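Local coordinates for putative membrane anchored protein (Corynebacterium diphtheriae, PDB 3LSO) that is of unknown function but is a putative membrane-anchored protein, probably displayed at the bacterial cell envelope and built almost wholly of beta strands and loops, at residues D297-L302 against F429-Y434; A326-N331 against I335-I340. All coordinates share one frame; numbering follows the deposited sequence.

How the contacts relate
Following the chain from its N terminus, residues 297-302 enter the C-terminal all-beta region on strand 298-303. Residues 326-331 follow on strand 321-329, its antiparallel neighbour, and a short connection leads into 335-340 on strand 335-343. Contact 2 closes this small loop across two sheets. Contact 1 closes a much longer one, with 126 residues between its segments, when 429-434 on strand 425-435 returns beside strand 335-343. Contact 2 is therefore nested within contact 1. Both tie the same pair of sheets together, their centres are about 8 Å apart, and backbone pairing joins them: Ser-298 O lies 2.7 Å from Leu-329 N, a probable hydrogen bond.

Contact 1 of 2, residues D297-L302 against F429-Y434; sequences DSYTGL and FQMGVY
The selenium of Met-431, a selenomethionine, meets the ring of Tyr-299 at its rim instead of over a face: SE is 4.9 Å from the ring centroid and 88° off the ring normal, essentially in the ring plane. This is a Met-aromatic contact of the edge type, with Tyr-299 CD2 the nearest ring atom at 3.7 Å from Met-431 SE. The two side chains cross at about a right angle. Met-431 reaches the ring because its CG is anti to the backbone N (chi1 -158°) and the chain beyond is extended, which carries SE well clear of its own strand. Val-433, two residues on and on the same side of strand 425-435, meets the outer part of the same rim. Its CG1 lies 3.8 Å from Tyr-299 CE2, and its CG2 lies 3.8 Å from Tyr-299 OH. No hydrogen bond links the segments, and the nearest pair of CA atoms, those of Tyr-299 and Met-431, is 8.5 Å apart, so side chains alone bridge the gap between the two sheets. The phenol oxygen finds its polar partners elsewhere, hydrogen-bonding to Asp-295 OD2 and Lys-435 NZ, while Asp-297 makes a salt bridge to the same lysine. Tyr-299 thus divides its chemistry: its ring edge packs against selenium and methyl groups, while its hydroxyl joins a cluster of Asp-295, Asp-297 and Lys-435. With a hydrogen-bonded hydroxyl and an apolar rim contact, the ring is probably held in position along its edge and at its hydroxyl end.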
# COMPACT_ATOMS: atom_id res chain seq x y z
N ASP B 297 -14.66 -20.58 -23.42
CA ASP B 297 -14.69 -19.21 -23.88
C ASP B 297 -14.54 -18.20 -22.75
O ASP B 297 -14.37 -18.57 -21.61
CB ASP B 297 -15.94 -18.96 -24.69
CG ASP B 297 -16.01 -19.88 -25.85
OD1 ASP B 297 -14.98 -20.02 -26.56
OD2 ASP B 297 -17.07 -20.49 -26.04
N SER B 298 -14.54 -16.93 -23.07
CA SER B 298 -14.54 -15.95 -22.02
C SER B 298 -15.39 -14.76 -22.45
O SER B 298 -15.74 -14.67 -23.63
CB SER B 298 -13.11 -15.60 -21.58
OG SER B 298 -12.53 -14.63 -22.42
N TYR B 299 -15.76 -13.90 -21.50
CA TYR B 299 -16.76 -12.86 -21.71
C TYR B 299 -16.29 -11.47 -21.27
O TYR B 299 -15.46 -11.31 -20.38
CB TYR B 299 -18.03 -13.22 -20.93
CG TYR B 299 -18.56 -14.58 -21.26
CD1 TYR B 299 -17.89 -15.71 -20.84
CD2 TYR B 299 -19.74 -14.73 -21.99
CE1 TYR B 299 -18.35 -16.96 -21.16
CE2 TYR B 299 -20.22 -15.99 -22.33
CZ TYR B 299 -19.51 -17.11 -21.90
OH TYR B 299 -19.94 -18.39 -22.20
N THR B 300 -16.89 -10.46 -21.88
CA THR B 300 -16.73 -9.07 -21.46
C THR B 300 -18.09 -8.34 -21.65
O THR B 300 -19.10 -8.97 -22.03
CB THR B 300 -15.55 -8.35 -22.20
OG1 THR B 300 -15.47 -7.00 -21.76
CG2 THR B 300 -15.78 -8.31 -23.67
N GLY B 301 -18.12 -7.03 -21.38
CA GLY B 301 -19.36 -6.30 -21.48
C GLY B 301 -19.15 -4.82 -21.35
O GLY B 301 -18.02 -4.35 -21.27
N LEU B 302 -20.26 -4.08 -21.33
CA LEU B 302 -20.25 -2.64 -21.23
C LEU B 302 -21.54 -2.27 -20.55
O LEU B 302 -22.57 -2.89 -20.82
CB LEU B 302 -20.28 -2.00 -22.62
CG LEU B 302 -19.08 -2.07 -23.58
CD1 LEU B 302 -19.50 -1.91 -25.05
CD2 LEU B 302 -18.06 -1.03 -23.18
N PHE B 429 -25.13 -7.49 -14.98
CA PHE B 429 -25.90 -8.22 -15.95
C PHE B 429 -25.25 -9.57 -16.27
O PHE B 429 -24.05 -9.77 -16.04
CB PHE B 429 -26.09 -7.36 -17.19
CG PHE B 429 -26.94 -6.17 -16.94
CD1 PHE B 429 -28.28 -6.19 -17.23
CD2 PHE B 429 -26.40 -5.03 -16.36
CE1 PHE B 429 -29.07 -5.10 -16.99
CE2 PHE B 429 -27.21 -3.91 -16.12
CZ PHE B 429 -28.54 -3.96 -16.44
N GLN B 430 -26.05 -10.51 -16.78
CA GLN B 430 -25.51 -11.80 -17.18
C GLN B 430 -25.69 -12.00 -18.65
O GLN B 430 -26.58 -11.40 -19.26
CB GLN B 430 -26.24 -12.91 -16.44
CG GLN B 430 -26.07 -12.86 -14.91
CD GLN B 430 -26.83 -13.96 -14.20
OE1 GLN B 430 -27.97 -14.27 -14.56
NE2 GLN B 430 -26.21 -14.55 -13.20
N MSE B 431 -24.88 -12.88 -19.23
CA MSE B 431 -25.18 -13.40 -20.59
C MSE B 431 -25.70 -14.82 -20.45
O MSE B 431 -25.11 -15.64 -19.72
CB MSE B 431 -23.94 -13.43 -21.48
CG MSE B 431 -24.24 -13.43 -22.99
SE MSE B 431 -22.58 -13.44 -24.00
CE MSE B 431 -23.23 -12.69 -25.63
N GLY B 432 -26.81 -15.09 -21.12
CA GLY B 432 -27.31 -16.45 -21.31
C GLY B 432 -26.62 -17.02 -22.54
O GLY B 432 -26.47 -16.31 -23.54
N VAL B 433 -26.14 -18.27 -22.48
CA VAL B 433 -25.53 -18.87 -23.66
C VAL B 433 -25.99 -20.30 -23.84
O VAL B 433 -26.18 -21.02 -22.86
CB VAL B 433 -24.00 -18.86 -23.61
CG1 VAL B 433 -23.53 -17.48 -23.52
CG2 VAL B 433 -23.52 -19.59 -22.38
N TYR B 434 -26.13 -20.70 -25.09
CA TYR B 434 -26.41 -22.09 -25.42
C TYR B 434 -25.52 -22.29 -26.62
O TYR B 434 -25.71 -21.60 -27.65
CB TYR B 434 -27.89 -22.27 -25.78
CG TYR B 434 -28.28 -23.61 -26.32
CD1 TYR B 434 -27.72 -24.80 -25.81
CD2 TYR B 434 -29.22 -23.72 -27.35
CE1 TYR B 434 -28.08 -26.05 -26.32
CE2 TYR B 434 -29.60 -24.98 -27.87
CZ TYR B 434 -29.02 -26.12 -27.35
OH TYR B 434 -29.38 -27.34 -27.82

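Contact 2 of 2, residues A326-N331 against I335-I340; sequences ASLLPN and IRVYEI
Pro-330 CB and Ile-335 CD1, 3.8 Å apart, form the tighter end of this contact, close to the short loop that joins the segments. The two side chains cross at about a right angle, and Pro-330 CG stands 4.1 Å from the same methyl. Ile-335 sends CG1 between its backbone N and carbonyl carbon (chi1 64°), with CD1 extended beyond it toward the proline ring. Packing slackens farther from the loop: the side chains of Leu-328 and Val-337 pass in opposite directions, with Leu-328 CD1 4.1 Å from Val-337 CG2. Leu-328 CD2 is 4.4 Å from Ile-335 CD1. The four touching residues are all buried, and Val-404 lies against Pro-330, Ile-335 and Val-337. The solvent side begins at exposed Asn-331, whose ND2 bonds to Thr-296 O. Ser-327 and Leu-329 point away from this layer. A classic beta bulge at Tyr-338 and Glu-339 opposite Tyr-434 breaks simple alternation, bringing Ile-340, after Ile-335 and Val-337, to the inner face. CA separations of 7.3 Å (Pro-330 to Ile-335) and 8.4 Å (Leu-328 to Ile-340), inward apolar side chains and no hydrogen bond across are consistent with a beta sandwich; here the chain crosses from strand 321-329 in one sheet to strand 335-343 in the other.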
# COMPACT_ATOMS: atom_id res chain seq x y z
N ALA B 326 -23.03 -7.11 -24.04
CA ALA B 326 -22.35 -8.32 -23.53
C ALA B 326 -21.75 -9.10 -24.68
O ALA B 326 -22.43 -9.34 -25.68
CB ALA B 326 -23.30 -9.17 -22.75
N SER B 327 -20.47 -9.46 -24.57
CA SER B 327 -19.79 -10.11 -25.66
C SER B 327 -19.28 -11.48 -25.24
O SER B 327 -18.67 -11.60 -24.19
CB SER B 327 -18.59 -9.27 -26.07
OG SER B 327 -18.93 -8.12 -26.80
N LEU B 328 -19.51 -12.50 -26.04
CA LEU B 328 -18.79 -13.77 -25.86
C LEU B 328 -17.57 -13.75 -26.75
O LEU B 328 -17.67 -13.45 -27.94
CB LEU B 328 -19.69 -14.92 -26.25
CG LEU B 328 -19.21 -16.36 -26.27
CD1 LEU B 328 -20.39 -17.17 -26.67
CD2 LEU B 328 -18.06 -16.61 -27.29
N LEU B 329 -16.42 -14.11 -26.20
CA LEU B 329 -15.16 -14.03 -26.90
C LEU B 329 -14.65 -15.44 -27.25
O LEU B 329 -14.10 -16.11 -26.39
CB LEU B 329 -14.15 -13.30 -26.02
CG LEU B 329 -14.62 -11.94 -25.47
CD1 LEU B 329 -13.68 -11.41 -24.41
CD2 LEU B 329 -14.85 -10.87 -26.58
N PRO B 330 -14.83 -15.89 -28.50
CA PRO B 330 -14.49 -17.25 -28.84
C PRO B 330 -13.08 -17.53 -28.44
O PRO B 330 -12.22 -16.65 -28.56
CB PRO B 330 -14.56 -17.28 -30.36
CG PRO B 330 -15.49 -16.29 -30.69
CD PRO B 330 -15.32 -15.18 -29.68
N ASN B 331 -12.83 -18.74 -27.95
CA ASN B 331 -11.47 -19.13 -27.66
C ASN B 331 -10.71 -19.49 -28.93
O ASN B 331 -9.58 -19.07 -29.08
CB ASN B 331 -11.44 -20.27 -26.68
CG ASN B 331 -10.04 -20.56 -26.17
OD1 ASN B 331 -9.09 -20.69 -26.95
ND2 ASN B 331 -9.90 -20.66 -24.86
N ILE B 335 -16.42 -22.22 -33.85
CA ILE B 335 -17.15 -22.80 -32.75
C ILE B 335 -18.62 -22.70 -33.13
O ILE B 335 -18.97 -22.01 -34.09
CB ILE B 335 -16.89 -22.06 -31.41
CG1 ILE B 335 -17.40 -20.63 -31.47
CG2 ILE B 335 -15.43 -22.08 -31.06
CD1 ILE B 335 -17.37 -19.88 -30.13
N ARG B 336 -19.47 -23.40 -32.36
CA ARG B 336 -20.92 -23.41 -32.58
C ARG B 336 -21.61 -22.74 -31.44
O ARG B 336 -21.42 -23.16 -30.30
CB ARG B 336 -21.39 -24.84 -32.68
CG ARG B 336 -20.60 -25.63 -33.71
CD ARG B 336 -21.18 -25.38 -35.10
NE ARG B 336 -22.52 -25.97 -35.23
CZ ARG B 336 -23.29 -25.80 -36.28
NH1 ARG B 336 -22.85 -25.04 -37.30
NH2 ARG B 336 -24.49 -26.38 -36.34
N VAL B 337 -22.38 -21.69 -31.74
CA VAL B 337 -23.14 -20.94 -30.75
C VAL B 337 -24.58 -20.83 -31.24
O VAL B 337 -24.83 -20.39 -32.36
CB VAL B 337 -22.58 -19.51 -30.54
CG1 VAL B 337 -23.52 -18.63 -29.70
CG2 VAL B 337 -21.19 -19.52 -29.91
N TYR B 338 -25.51 -21.22 -30.38
CA TYR B 338 -26.92 -21.20 -30.72
C TYR B 338 -27.62 -19.95 -30.22
O TYR B 338 -28.09 -19.18 -31.04
CB TYR B 338 -27.59 -22.46 -30.18
CG TYR B 338 -26.77 -23.70 -30.42
CD1 TYR B 338 -26.29 -24.00 -31.70
CD2 TYR B 338 -26.46 -24.60 -29.37
CE1 TYR B 338 -25.55 -25.11 -31.96
CE2 TYR B 338 -25.69 -25.75 -29.64
CZ TYR B 338 -25.25 -25.97 -30.96
OH TYR B 338 -24.50 -27.07 -31.30
N GLU B 339 -27.75 -19.76 -28.90
CA GLU B 339 -28.39 -18.54 -28.35
C GLU B 339 -27.42 -17.72 -27.57
O GLU B 339 -26.54 -18.25 -26.89
CB GLU B 339 -29.48 -18.87 -27.36
CG GLU B 339 -30.82 -18.44 -27.73
CD GLU B 339 -31.79 -18.79 -26.63
OE1 GLU B 339 -31.47 -18.53 -25.42
OE2 GLU B 339 -32.85 -19.36 -26.97
N ILE B 340 -27.63 -16.41 -27.63
CA ILE B 340 -27.01 -15.51 -26.67
C ILE B 340 -28.06 -14.48 -26.33
O ILE B 340 -28.95 -14.19 -27.13
CB ILE B 340 -25.70 -14.88 -27.19
CG1 ILE B 340 -25.96 -13.96 -28.37
CG2 ILE B 340 -24.66 -15.94 -27.51
CD1 ILE B 340 -24.83 -13.04 -28.62